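Long-range contacts in dihydrodipicolinate synthase (Bacillus anthracis, PDB 3HIJ), which catalyses the condensation of pyruvate with aspartate semialdehyde, through a Schiff base with pyruvate, in diaminopimelate and lysine biosynthesis: residues A257-G262 and E278-L283; S250-K255 and L270-L275; M103-Y108 and M133-P138; Y109-Q114 and R140-I145. One frame throughout, in Å; residues are numbered along the deposited sequence.

Two regions of a TIM-barrel subunit are sampled here. Contacts 3 and 4 come first along the chain, with alternating segments and centres about 9 Å apart: contact 3 pairs strands 101-105 and 132-135, and contact 4 joins the connections that leave them, Asn136 OD1 probably accepting a bond from Ile145 N. Contacts 1 and 2 follow in the helical C-terminal region, where they share helix 252-260, also alternate in sequence, and lie about 11 Å apart between centres. Contacts 1 and 3 stand about 29 Å apart between centres, on opposite sides of the chain's centre. Contacts 2, 3 and 4 all reach a second subunit, so the barrel and the C-terminal region both contribute to the tetramer.

Contact 1: residues A257-G262 and E278-L283; sequences ALQMVG and EERVTL
Arg280 and Gln259 supply the one hydrogen bond across this helix pair. Arg280 NH2 donates to Gln259 OE1 over 3.1 Å, almost straight at the hydrogen (172°). The oxygen sits at the edge of the guanidinium and in its plane, yet the donor approaches the amide from about 40° above the carbonyl plane and misses the lone-pair direction. The bond is therefore aligned at the donor and skewed at the acceptor. A bend in the glutamine chain at chi2 (-67°) brings the amide round to the arginine, and both residues are partly exposed.

Van der Waals contact does the rest. The Met260 chain, extended beyond CG, runs past Arg280 in the opposite direction and lays its methyl over one face of the guanidinium, with CE 3.5 Å from Arg280 NH1. The same methyl lies 3.6 Å from Arg280 CG and 3.4 Å from Arg280 O, so it is lodged between the arginine's own backbone and its charged end. Deeper in, Met260 SD passes Leu283 CG at 4.1 Å. Leu283 then turns CD2 onto Ala257, at 3.9 Å from Ala257 N and 4.3 Å from Ala257 CB.

A Schellman motif with Gly262 as its C-prime residue ends helix 252-260 just beyond the contact. Helix 277-288 extends the apolar seam through Met287, which touches both Ala257 and Met260. Leu245 of helix 228-245 packs on both Ala257 and Leu283, and Val211 of helix 209-225 reaches Ala257, so the pair joins the C-terminal helical bundle.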
loop_
_atom_site.group_PDB
_atom_site.type_symbol
_atom_site.label_atom_id
_atom_site.label_comp_id
_atom_site.label_asym_id
_atom_site.label_seq_id
_atom_site.Cartn_x
_atom_site.Cartn_y
_atom_site.Cartn_z
ATOM N N ALA A 257 -18.818 -23.441 5.984
ATOM C CA ALA A 257 -18.299 -24.581 5.208
ATOM C C ALA A 257 -18.337 -25.821 6.088
ATOM O O ALA A 257 -18.741 -26.927 5.650
ATOM C CB ALA A 257 -16.809 -24.288 4.664
ATOM N N LEU A 258 -17.977 -25.669 7.352
ATOM C CA LEU A 258 -18.055 -26.821 8.251
ATOM C C LEU A 258 -19.464 -27.414 8.245
ATOM O O LEU A 258 -19.648 -28.636 8.174
ATOM C CB LEU A 258 -17.577 -26.450 9.652
ATOM C CG LEU A 258 -16.057 -26.517 9.785
ATOM C CD1 LEU A 258 -15.619 -25.603 10.903
ATOM C CD2 LEU A 258 -15.513 -28.028 9.973
ATOM N N GLN A 259 -20.454 -26.526 8.293
ATOM C CA GLN A 259 -21.862 -26.936 8.383
ATOM C C GLN A 259 -22.162 -27.668 7.091
ATOM O O GLN A 259 -22.748 -28.721 7.089
ATOM C CB GLN A 259 -22.784 -25.716 8.633
ATOM C CG GLN A 259 -24.275 -26.096 8.912
ATOM C CD GLN A 259 -25.007 -26.716 7.694
ATOM O OE1 GLN A 259 -24.870 -26.227 6.569
ATOM N NE2 GLN A 259 -25.811 -27.798 7.937
ATOM N N MET A 260 -21.643 -27.159 5.992
ATOM C CA MET A 260 -21.873 -27.819 4.741
ATOM C C MET A 260 -21.300 -29.231 4.650
ATOM O O MET A 260 -21.831 -30.029 3.926
ATOM C CB MET A 260 -21.387 -26.983 3.606
ATOM C CG MET A 260 -22.288 -25.867 3.317
ATOM S SD MET A 260 -21.492 -24.614 2.335
ATOM C CE MET A 260 -22.692 -23.327 2.486
ATOM N N VAL A 261 -20.237 -29.559 5.371
ATOM C CA VAL A 261 -19.659 -30.902 5.296
ATOM C C VAL A 261 -20.141 -31.659 6.501
ATOM O O VAL A 261 -19.600 -32.694 6.832
ATOM C CB VAL A 261 -18.101 -30.878 5.205
ATOM C CG1 VAL A 261 -17.687 -30.057 4.000
ATOM C CG2 VAL A 261 -17.471 -30.318 6.505
ATOM N N GLY A 262 -21.164 -31.134 7.177
ATOM C CA GLY A 262 -21.861 -31.878 8.244
ATOM C C GLY A 262 -21.270 -31.736 9.631
ATOM O O GLY A 262 -21.550 -32.554 10.506
ATOM N N GLU A 278 -26.796 -15.313 -0.471
ATOM C CA GLU A 278 -25.983 -15.203 -1.657
ATOM C C GLU A 278 -24.560 -15.745 -1.445
ATOM O O GLU A 278 -24.081 -16.550 -2.259
ATOM C CB GLU A 278 -25.918 -13.745 -2.066
ATOM C CG GLU A 278 -25.152 -13.509 -3.347
ATOM C CD GLU A 278 -25.610 -12.250 -4.127
ATOM O OE1 GLU A 278 -24.720 -11.417 -4.440
ATOM O OE2 GLU A 278 -26.838 -12.089 -4.420
ATOM N N GLU A 279 -23.892 -15.331 -0.352
ATOM C CA GLU A 279 -22.538 -15.795 -0.089
ATOM C C GLU A 279 -22.572 -17.285 0.172
ATOM O O GLU A 279 -21.681 -17.976 -0.285
ATOM C CB GLU A 279 -21.880 -15.010 1.046
ATOM C CG GLU A 279 -21.565 -13.525 0.722
ATOM C CD GLU A 279 -21.357 -12.673 1.985
ATOM O OE1 GLU A 279 -22.010 -12.933 3.028
ATOM O OE2 GLU A 279 -20.489 -11.771 1.976
ATOM N N ARG A 280 -23.625 -17.770 0.824
ATOM C CA ARG A 280 -23.782 -19.130 1.247
ATOM C C ARG A 280 -23.899 -20.016 0.025
ATOM O O ARG A 280 -23.360 -21.119 -0.010
ATOM C CB ARG A 280 -24.984 -19.276 2.159
ATOM C CG ARG A 280 -25.047 -20.603 2.841
ATOM C CD ARG A 280 -26.289 -20.829 3.676
ATOM N NE ARG A 280 -25.836 -21.458 4.914
ATOM C CZ ARG A 280 -25.600 -22.755 5.081
ATOM N NH1 ARG A 280 -25.818 -23.617 4.097
ATOM N NH2 ARG A 280 -25.150 -23.203 6.260
ATOM N N VAL A 281 -24.523 -19.495 -1.013
ATOM C CA VAL A 281 -24.706 -20.208 -2.278
ATOM C C VAL A 281 -23.399 -20.310 -3.040
ATOM O O VAL A 281 -23.047 -21.384 -3.523
ATOM C CB VAL A 281 -25.808 -19.498 -3.144
ATOM C CG1 VAL A 281 -25.495 -19.548 -4.688
ATOM C CG2 VAL A 281 -27.193 -20.063 -2.756
ATOM N N THR A 282 -22.695 -19.198 -3.167
ATOM C CA THR A 282 -21.385 -19.169 -3.764
ATOM C C THR A 282 -20.398 -20.088 -3.031
ATOM O O THR A 282 -19.614 -20.790 -3.677
ATOM C CB THR A 282 -20.865 -17.788 -3.658
ATOM O OG1 THR A 282 -21.840 -16.920 -4.221
ATOM C CG2 THR A 282 -19.525 -17.631 -4.321
ATOM N N LEU A 283 -20.451 -20.103 -1.688
ATOM C CA LEU A 283 -19.531 -20.919 -0.935
ATOM C C LEU A 283 -19.927 -22.374 -1.195
ATOM O O LEU A 283 -19.059 -23.223 -1.443
ATOM C CB LEU A 283 -19.558 -20.595 0.549
ATOM C CG LEU A 283 -18.823 -21.577 1.457
ATOM C CD1 LEU A 283 -17.317 -21.688 1.132
ATOM C CD2 LEU A 283 -19.032 -21.102 2.898
#

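Contact 2: residues S250-K255 and L270-L275; sequences SPTPVK and LPLLPL
In Thr252 a chi1 of -42° sets OG1 beside the backbone N and so leaves the methyl CG2 anti to it, facing 270-275. Leu275 adopts a chi1 of -102°, away from the staggered positions, and thereby brings CD1 back to the helix although its CB sets out along another line.

The threonine methyl is the centre of the contact. It presses close to the backbone, with Thr252 CG2 3.1 Å from Leu273 O and 3.6 Å from Leu275 N. At about a right angle to the Leu273 O contact, Leu275 CD1 meets Thr252 CG2 at 3.7 Å and continues to Pro253 CG at 4.1 Å. Leu272 CD1 covers the other end, 3.6 Å from Pro251 CD and 3.7 Å from Ser250 O, the proline and leucine side chains crossing at about a right angle. The interface is thus carried mainly by apolar carbon. A water lies beside Thr252 OG1, but its spacing is suspiciously short and its further link to Leu273 O weak, so the bridge is doubtful; OG1 also has a weak bond to Pro249 O.

Both segments contain a cis-proline, Pro251 and Pro271, and Pro251 occupies the N-cap of helix 252-260. Leu272 and Leu273 also pack on Asn110 and Glu115, respectively, of a second subunit. The first turn of helix 252-260, entered through cis-Pro251, is thus covered by the link to helix 277-288, in the C-terminal helical region that follows the TIM barrel in this family.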
loop_
_atom_site.group_PDB
_atom_site.type_symbol
_atom_site.label_atom_id
_atom_site.label_comp_id
_atom_site.label_asym_id
_atom_site.label_seq_id
_atom_site.Cartn_x
_atom_site.Cartn_y
_atom_site.Cartn_z
ATOM N N SER A 250 -13.245 -13.740 8.113
ATOM C CA SER A 250 -13.008 -15.036 8.667
ATOM C C SER A 250 -13.273 -14.936 10.166
ATOM O O SER A 250 -12.984 -13.916 10.775
ATOM C CB SER A 250 -11.576 -15.505 8.325
ATOM O OG SER A 250 -11.347 -16.857 8.831
ATOM N N PRO A 251 -13.846 -15.980 10.781
ATOM C CA PRO A 251 -14.073 -17.341 10.288
ATOM C C PRO A 251 -15.515 -17.654 9.813
ATOM O O PRO A 251 -15.901 -18.829 9.730
ATOM C CB PRO A 251 -13.747 -18.165 11.530
ATOM C CG PRO A 251 -14.299 -17.312 12.667
ATOM C CD PRO A 251 -13.983 -15.899 12.247
ATOM N N THR A 252 -16.328 -16.654 9.482
ATOM C CA THR A 252 -17.739 -16.991 9.137
ATOM C C THR A 252 -17.776 -17.971 7.976
ATOM O O THR A 252 -18.553 -18.914 8.032
ATOM C CB THR A 252 -18.584 -15.729 8.803
ATOM O OG1 THR A 252 -18.260 -14.697 9.754
ATOM C CG2 THR A 252 -20.110 -16.056 8.884
ATOM N N PRO A 253 -16.907 -17.792 6.941
ATOM C CA PRO A 253 -16.980 -18.742 5.798
ATOM C C PRO A 253 -16.571 -20.174 6.194
ATOM O O PRO A 253 -17.309 -21.146 5.909
ATOM C CB PRO A 253 -16.008 -18.140 4.788
ATOM C CG PRO A 253 -16.083 -16.608 5.126
ATOM C CD PRO A 253 -16.031 -16.639 6.628
ATOM N N VAL A 254 -15.489 -20.327 6.966
ATOM C CA VAL A 254 -15.146 -21.717 7.334
ATOM C C VAL A 254 -16.116 -22.295 8.334
ATOM O O VAL A 254 -16.321 -23.465 8.380
ATOM C CB VAL A 254 -13.726 -21.860 7.846
ATOM C CG1 VAL A 254 -13.535 -21.149 9.228
ATOM C CG2 VAL A 254 -13.410 -23.326 7.949
ATOM N N LYS A 255 -16.747 -21.476 9.150
ATOM C CA LYS A 255 -17.795 -22.048 9.996
ATOM C C LYS A 255 -18.978 -22.499 9.132
ATOM O O LYS A 255 -19.627 -23.472 9.442
ATOM C CB LYS A 255 -18.305 -21.069 11.076
ATOM C CG LYS A 255 -17.328 -20.769 12.160
ATOM C CD LYS A 255 -17.997 -20.063 13.340
ATOM C CE LYS A 255 -17.341 -20.434 14.648
ATOM N NZ LYS A 255 -17.776 -19.576 15.850
ATOM N N LEU A 270 -20.781 -10.690 16.839
ATOM C CA LEU A 270 -20.616 -9.341 16.361
ATOM C C LEU A 270 -19.238 -8.839 16.829
ATOM O O LEU A 270 -18.850 -9.000 18.024
ATOM C CB LEU A 270 -21.748 -8.425 16.892
ATOM C CG LEU A 270 -23.100 -8.582 16.177
ATOM C CD1 LEU A 270 -24.209 -7.871 16.947
ATOM C CD2 LEU A 270 -23.014 -8.078 14.707
ATOM N N PRO A 271 -18.533 -8.158 15.944
ATOM C CA PRO A 271 -18.953 -7.481 14.702
ATOM C C PRO A 271 -19.005 -8.352 13.444
ATOM O O PRO A 271 -19.246 -7.810 12.356
ATOM C CB PRO A 271 -17.889 -6.372 14.548
ATOM C CG PRO A 271 -16.679 -7.005 15.190
ATOM C CD PRO A 271 -17.144 -7.803 16.323
ATOM N N LEU A 272 -18.787 -9.659 13.585
ATOM C CA LEU A 272 -18.916 -10.551 12.447
ATOM C C LEU A 272 -20.377 -10.987 12.279
ATOM O O LEU A 272 -21.146 -11.013 13.248
ATOM C CB LEU A 272 -18.010 -11.782 12.592
ATOM C CG LEU A 272 -16.539 -11.512 12.895
ATOM C CD1 LEU A 272 -15.776 -12.846 12.895
ATOM C CD2 LEU A 272 -15.930 -10.482 11.991
ATOM N N LEU A 273 -20.740 -11.303 11.040
ATOM C CA LEU A 273 -22.121 -11.579 10.669
ATOM C C LEU A 273 -22.186 -12.861 9.857
ATOM O O LEU A 273 -21.198 -13.193 9.153
ATOM C CB LEU A 273 -22.665 -10.425 9.832
ATOM C CG LEU A 273 -22.929 -9.032 10.462
ATOM C CD1 LEU A 273 -23.354 -8.060 9.361
ATOM C CD2 LEU A 273 -24.024 -9.098 11.502
ATOM N N PRO A 274 -23.354 -13.566 9.941
ATOM C CA PRO A 274 -23.560 -14.737 9.115
ATOM C C PRO A 274 -23.396 -14.337 7.683
ATOM O O PRO A 274 -23.579 -13.156 7.327
ATOM C CB PRO A 274 -25.028 -15.170 9.409
ATOM C CG PRO A 274 -25.475 -14.442 10.671
ATOM C CD PRO A 274 -24.514 -13.262 10.834
ATOM N N LEU A 275 -23.011 -15.299 6.844
ATOM C CA LEU A 275 -22.974 -15.124 5.388
ATOM C C LEU A 275 -24.370 -14.735 4.898
ATOM O O LEU A 275 -25.345 -15.151 5.460
ATOM C CB LEU A 275 -22.540 -16.466 4.724
ATOM C CG LEU A 275 -21.075 -16.576 4.246
ATOM C CD1 LEU A 275 -20.099 -16.028 5.206
ATOM C CD2 LEU A 275 -20.666 -18.033 3.781
HETATM O O HOH W 1 -17.933 -12.686 8.260
#

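Contact 3: residues M103-Y108 and M133-P138; sequences MLVAPY and MLYNVP
Met103 curls against Tyr135. Its chain is extended as far as the sulfur and bends at chi3 (66°), which hooks CE back to 3.7 Å from Tyr135 CD2. The sulfur makes an oblique Met-aromatic contact, SD lying 4.4 Å from the Tyr135 ring centroid. On the next residue facing the same way, Val105 supplies a second bump: CG2, anti to the backbone N, fits into the corner formed by Tyr135 CD2 at 3.6 Å and Val137 CG1 at 3.5 Å. That Val137 methyl itself rides over one ring face, offset toward the rim, so two methyls and a thioether fit around the tyrosine.

Beneath these side chains the strands run parallel and in register. Leu104 N donates to Met133 O at 2.9 Å, Leu104 O takes a weak bond from Tyr135 N, and Ala106 N donates to Tyr135 O at 3.0 Å. With helix 114-126 between them, strands 101-105 and 132-135 form a beta-alpha-beta crossover of the TIM barrel. Leu104 and Leu134 project to the sheet face opposite Tyr135, where Phe121 of that helix fits against both.

The polar end of the tyrosine is fixed separately, Tyr135 OH bonding to Thr46 OG1. Tyr109 of a second subunit packs on both Val105 and Tyr135, a grouping consistent with the threonine and two tyrosines clustered at active sites of this family.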
loop_
_atom_site.group_PDB
_atom_site.type_symbol
_atom_site.label_atom_id
_atom_site.label_comp_id
_atom_site.label_asym_id
_atom_site.label_seq_id
_atom_site.Cartn_x
_atom_site.Cartn_y
_atom_site.Cartn_z
ATOM N N MET A 103 0.603 -19.295 21.646
ATOM C CA MET A 103 0.849 -18.506 20.439
ATOM C C MET A 103 0.636 -17.005 20.776
ATOM O O MET A 103 -0.376 -16.657 21.379
ATOM C CB MET A 103 -0.095 -18.929 19.309
ATOM C CG MET A 103 0.205 -18.141 18.014
ATOM S SD MET A 103 -0.952 -18.566 16.728
ATOM C CE MET A 103 -2.530 -17.924 17.412
ATOM N N LEU A 104 1.589 -16.150 20.413
ATOM C CA LEU A 104 1.553 -14.754 20.800
ATOM C C LEU A 104 1.522 -13.914 19.567
ATOM O O LEU A 104 2.520 -13.802 18.859
ATOM C CB LEU A 104 2.841 -14.389 21.576
ATOM C CG LEU A 104 3.060 -15.152 22.863
ATOM C CD1 LEU A 104 4.307 -14.618 23.599
ATOM C CD2 LEU A 104 1.800 -15.161 23.770
ATOM N N VAL A 105 0.387 -13.284 19.294
ATOM C CA VAL A 105 0.299 -12.379 18.121
ATOM C C VAL A 105 1.073 -11.084 18.251
ATOM O O VAL A 105 1.234 -10.536 19.350
ATOM C CB VAL A 105 -1.212 -12.058 17.820
ATOM C CG1 VAL A 105 -1.866 -11.133 18.898
ATOM C CG2 VAL A 105 -1.345 -11.495 16.421
ATOM N N ALA A 106 1.534 -10.533 17.155
ATOM C CA ALA A 106 2.076 -9.146 17.176
ATOM C C ALA A 106 0.952 -8.234 17.628
ATOM O O ALA A 106 -0.164 -8.364 17.110
ATOM C CB ALA A 106 2.511 -8.718 15.776
ATOM N N PRO A 107 1.205 -7.361 18.639
ATOM C CA PRO A 107 0.148 -6.462 19.133
ATOM C C PRO A 107 -0.487 -5.676 17.980
ATOM O O PRO A 107 0.231 -5.022 17.182
ATOM C CB PRO A 107 0.893 -5.517 20.089
ATOM C CG PRO A 107 1.863 -6.455 20.728
ATOM C CD PRO A 107 2.415 -7.271 19.482
ATOM N N TYR A 108 -1.808 -5.781 17.876
ATOM C CA TYR A 108 -2.567 -5.015 16.892
ATOM C C TYR A 108 -2.963 -3.649 17.483
ATOM O O TYR A 108 -2.883 -3.435 18.713
ATOM C CB TYR A 108 -3.850 -5.810 16.561
ATOM C CG TYR A 108 -4.418 -6.501 17.809
ATOM C CD1 TYR A 108 -4.053 -7.830 18.130
ATOM C CD2 TYR A 108 -5.292 -5.836 18.646
ATOM C CE1 TYR A 108 -4.523 -8.471 19.258
ATOM C CE2 TYR A 108 -5.794 -6.462 19.814
ATOM C CZ TYR A 108 -5.410 -7.783 20.089
ATOM O OH TYR A 108 -5.866 -8.395 21.201
ATOM N N MET A 133 5.023 -19.880 20.359
ATOM C CA MET A 133 5.065 -19.590 18.907
ATOM C C MET A 133 4.729 -18.098 18.664
ATOM O O MET A 133 3.655 -17.663 19.083
ATOM C CB MET A 133 4.038 -20.469 18.210
ATOM C CG MET A 133 3.874 -20.157 16.716
ATOM S SD MET A 133 2.701 -21.359 16.044
ATOM C CE MET A 133 3.689 -22.793 15.866
ATOM N N LEU A 134 5.606 -17.318 18.051
ATOM C CA LEU A 134 5.260 -15.964 17.607
ATOM C C LEU A 134 4.223 -16.015 16.472
ATOM O O LEU A 134 4.099 -17.036 15.783
ATOM C CB LEU A 134 6.511 -15.245 17.086
ATOM C CG LEU A 134 7.618 -15.268 18.112
ATOM C CD1 LEU A 134 8.895 -14.627 17.505
ATOM C CD2 LEU A 134 7.215 -14.584 19.489
ATOM N N TYR A 135 3.479 -14.929 16.255
ATOM C CA TYR A 135 2.521 -14.925 15.173
ATOM C C TYR A 135 2.600 -13.562 14.523
ATOM O O TYR A 135 2.177 -12.552 15.091
ATOM C CB TYR A 135 1.145 -15.273 15.756
ATOM C CG TYR A 135 -0.115 -15.090 14.924
ATOM C CD1 TYR A 135 -0.087 -15.068 13.520
ATOM C CD2 TYR A 135 -1.361 -14.943 15.574
ATOM C CE1 TYR A 135 -1.216 -14.945 12.815
ATOM C CE2 TYR A 135 -2.503 -14.769 14.863
ATOM C CZ TYR A 135 -2.429 -14.785 13.490
ATOM O OH TYR A 135 -3.572 -14.657 12.780
ATOM N N ASN A 136 3.196 -13.526 13.346
ATOM C CA ASN A 136 3.313 -12.311 12.548
ATOM C C ASN A 136 2.113 -12.198 11.637
ATOM O O ASN A 136 1.823 -13.114 10.870
ATOM C CB ASN A 136 4.639 -12.356 11.737
ATOM C CG ASN A 136 4.833 -11.135 10.885
ATOM O OD1 ASN A 136 4.819 -10.013 11.393
ATOM N ND2 ASN A 136 4.968 -11.339 9.541
ATOM N N VAL A 137 1.360 -11.107 11.738
ATOM C CA VAL A 137 0.167 -10.977 10.912
ATOM C C VAL A 137 -0.017 -9.506 10.516
ATOM O O VAL A 137 -0.919 -8.865 10.937
ATOM C CB VAL A 137 -1.115 -11.646 11.578
ATOM C CG1 VAL A 137 -1.458 -11.052 12.948
ATOM C CG2 VAL A 137 -2.345 -11.681 10.596
ATOM N N PRO A 138 0.855 -8.973 9.657
ATOM C CA PRO A 138 0.728 -7.536 9.422
ATOM C C PRO A 138 -0.605 -7.152 8.748
ATOM O O PRO A 138 -1.044 -5.996 8.856
ATOM C CB PRO A 138 1.966 -7.212 8.542
ATOM C CG PRO A 138 2.403 -8.564 8.004
ATOM C CD PRO A 138 2.085 -9.531 9.081
#

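Contact 4: residues Y109-Q114 and R140-I145; sequences YNKPSQ and RSIVQI
Ser141 comes up against Tyr109, with Ser141 O 4.4 Å from Tyr109 N; just before it, Arg140 is linked only indirectly, by a water that accepts from Tyr109 N and can donate to Arg140 O, though other acceptors compete for its protons. At Ser141 a second water makes a firmer bridge, donating to Ser141 O at 2.8 Å and accepting from Lys111 N at 2.9 Å. The hydroxyl of Ser141 turns instead to Ala106 O.

Ile142, with positive phi, is where the chain leaves the short helix 138-141; its CG2 only grazes Lys111 CD, at 4.4 Å. The two segments belong to the connections that follow adjacent parallel strands of the TIM barrel, at the end where active sites of this fold lie. Tyr109 shows what such a loop can contribute, its OH bonding to Thr46 of the second subunit, its ring stacking on Tyr108 there and its O accepting from Arg140 NH1 of that subunit.

Val143 fills the bend of the opposing loop. With CG1 anti to the carbonyl carbon (chi1 -66°), that methyl lies 3.7 Å from Lys111 CA and 3.5 Å from Pro112 O. Gln144 offers its backbone oxygen: Gln114 NE2 donates to Gln144 O at 2.9 Å, nearly straight (175°), within the donor's amide plane and almost along the C=O axis. A bend at chi2 (-54°) delivers the Gln114 amide there. Beside Ile145 the other end of the same amide is gripped, Gln114 OE1 accepting from Ser146 N and bonding to Thr149 OG1, so both its nitrogen and its oxygen are held and its rotation is fixed.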
loop_
_atom_site.group_PDB
_atom_site.type_symbol
_atom_site.label_atom_id
_atom_site.label_comp_id
_atom_site.label_asym_id
_atom_site.label_seq_id
_atom_site.Cartn_x
_atom_site.Cartn_y
_atom_site.Cartn_z
ATOM N N TYR A 109 -3.436 -2.759 16.611
ATOM C CA TYR A 109 -4.014 -1.474 16.966
ATOM C C TYR A 109 -3.043 -0.413 17.584
ATOM O O TYR A 109 -3.048 0.704 17.116
ATOM C CB TYR A 109 -5.237 -1.724 17.829
ATOM C CG TYR A 109 -6.020 -0.478 18.176
ATOM C CD1 TYR A 109 -6.701 0.249 17.184
ATOM C CD2 TYR A 109 -6.135 -0.071 19.479
ATOM C CE1 TYR A 109 -7.393 1.450 17.509
ATOM C CE2 TYR A 109 -6.892 1.082 19.824
ATOM C CZ TYR A 109 -7.516 1.819 18.833
ATOM O OH TYR A 109 -8.263 2.928 19.208
ATOM N N ASN A 110 -2.204 -0.755 18.595
ATOM C CA ASN A 110 -1.316 0.223 19.231
ATOM C C ASN A 110 0.035 0.412 18.582
ATOM O O ASN A 110 0.787 1.257 18.988
ATOM C CB ASN A 110 -1.160 0.067 20.791
ATOM C CG ASN A 110 -0.899 -1.356 21.233
ATOM O OD1 ASN A 110 -0.574 -2.224 20.430
ATOM N ND2 ASN A 110 -0.995 -1.606 22.558
ATOM N N LYS A 111 0.328 -0.380 17.584
ATOM C CA LYS A 111 1.469 -0.169 16.697
ATOM C C LYS A 111 2.801 -0.010 17.416
ATOM O O LYS A 111 3.507 0.996 17.247
ATOM C CB LYS A 111 1.173 0.978 15.727
ATOM C CG LYS A 111 -0.006 0.690 14.717
ATOM C CD LYS A 111 0.087 1.701 13.541
ATOM C CE LYS A 111 -0.033 3.141 14.104
ATOM N NZ LYS A 111 0.406 4.225 13.090
ATOM N N PRO A 112 3.172 -1.026 18.220
ATOM C CA PRO A 112 4.466 -1.006 18.934
ATOM C C PRO A 112 5.642 -0.965 17.977
ATOM O O PRO A 112 5.482 -1.314 16.794
ATOM C CB PRO A 112 4.492 -2.334 19.692
ATOM C CG PRO A 112 3.541 -3.308 18.854
ATOM C CD PRO A 112 2.469 -2.319 18.298
ATOM N N SER A 113 6.828 -0.563 18.466
ATOM C CA SER A 113 8.018 -0.543 17.636
ATOM C C SER A 113 8.567 -2.005 17.670
ATOM O O SER A 113 8.078 -2.831 18.448
ATOM C CB SER A 113 9.106 0.381 18.263
ATOM O OG SER A 113 9.362 -0.080 19.604
ATOM N N GLN A 114 9.652 -2.267 16.917
ATOM C CA GLN A 114 10.397 -3.543 17.009
ATOM C C GLN A 114 10.904 -3.807 18.436
ATOM O O GLN A 114 10.780 -4.907 18.942
ATOM C CB GLN A 114 11.609 -3.499 16.043
ATOM C CG GLN A 114 11.167 -3.403 14.544
ATOM C CD GLN A 114 10.190 -4.531 14.169
ATOM O OE1 GLN A 114 10.443 -5.741 14.443
ATOM N NE2 GLN A 114 9.094 -4.162 13.529
ATOM N N ARG A 140 -3.373 -7.905 9.799
ATOM C CA ARG A 140 -4.356 -7.586 10.861
ATOM C C ARG A 140 -3.778 -6.677 11.896
ATOM O O ARG A 140 -4.527 -5.895 12.478
ATOM C CB ARG A 140 -4.882 -8.827 11.599
ATOM C CG ARG A 140 -5.687 -9.791 10.671
ATOM C CD ARG A 140 -6.096 -11.043 11.479
ATOM N NE ARG A 140 -6.768 -11.922 10.547
ATOM C CZ ARG A 140 -8.077 -11.827 10.259
ATOM N NH1 ARG A 140 -8.841 -10.897 10.853
ATOM N NH2 ARG A 140 -8.606 -12.650 9.383
ATOM N N SER A 141 -2.474 -6.785 12.179
ATOM C CA SER A 141 -1.854 -5.920 13.226
ATOM C C SER A 141 -1.138 -4.696 12.663
ATOM O O SER A 141 -0.668 -3.830 13.416
ATOM C CB SER A 141 -0.825 -6.758 13.995
ATOM O OG SER A 141 -1.558 -7.714 14.752
ATOM N N ILE A 142 -1.012 -4.647 11.345
ATOM C CA ILE A 142 -0.291 -3.562 10.632
ATOM C C ILE A 142 1.217 -3.623 10.759
ATOM O O ILE A 142 1.883 -3.655 9.745
ATOM C CB ILE A 142 -0.830 -2.129 10.937
ATOM C CG1 ILE A 142 -2.300 -2.084 10.508
ATOM C CG2 ILE A 142 -0.094 -1.041 10.045
ATOM C CD1 ILE A 142 -2.952 -0.849 10.889
ATOM N N VAL A 143 1.740 -3.620 11.987
ATOM C CA VAL A 143 3.176 -3.755 12.165
ATOM C C VAL A 143 3.557 -5.221 11.740
ATOM O O VAL A 143 2.700 -6.137 11.699
ATOM C CB VAL A 143 3.607 -3.548 13.627
ATOM C CG1 VAL A 143 3.360 -2.044 14.127
ATOM C CG2 VAL A 143 2.891 -4.571 14.468
ATOM N N GLN A 144 4.815 -5.396 11.371
ATOM C CA GLN A 144 5.396 -6.717 11.115
ATOM C C GLN A 144 6.448 -6.968 12.195
ATOM O O GLN A 144 7.094 -6.015 12.692
ATOM C CB GLN A 144 6.103 -6.764 9.736
ATOM C CG GLN A 144 6.625 -5.427 9.224
ATOM C CD GLN A 144 8.213 -5.309 9.169
ATOM O OE1 GLN A 144 8.874 -6.089 8.456
ATOM N NE2 GLN A 144 8.799 -4.281 9.878
ATOM N N ILE A 145 6.650 -8.236 12.535
ATOM C CA ILE A 145 7.778 -8.564 13.388
ATOM C C ILE A 145 8.955 -8.661 12.415
ATOM O O ILE A 145 8.964 -9.541 11.569
ATOM C CB ILE A 145 7.577 -9.898 14.142
ATOM C CG1 ILE A 145 6.149 -9.955 14.742
ATOM C CG2 ILE A 145 8.623 -9.989 15.278
ATOM C CD1 ILE A 145 5.858 -11.202 15.494
HETATM O O HOH W 2 -3.788 -3.080 13.882
HETATM O O HOH W 3 -0.343 -2.692 15.978
#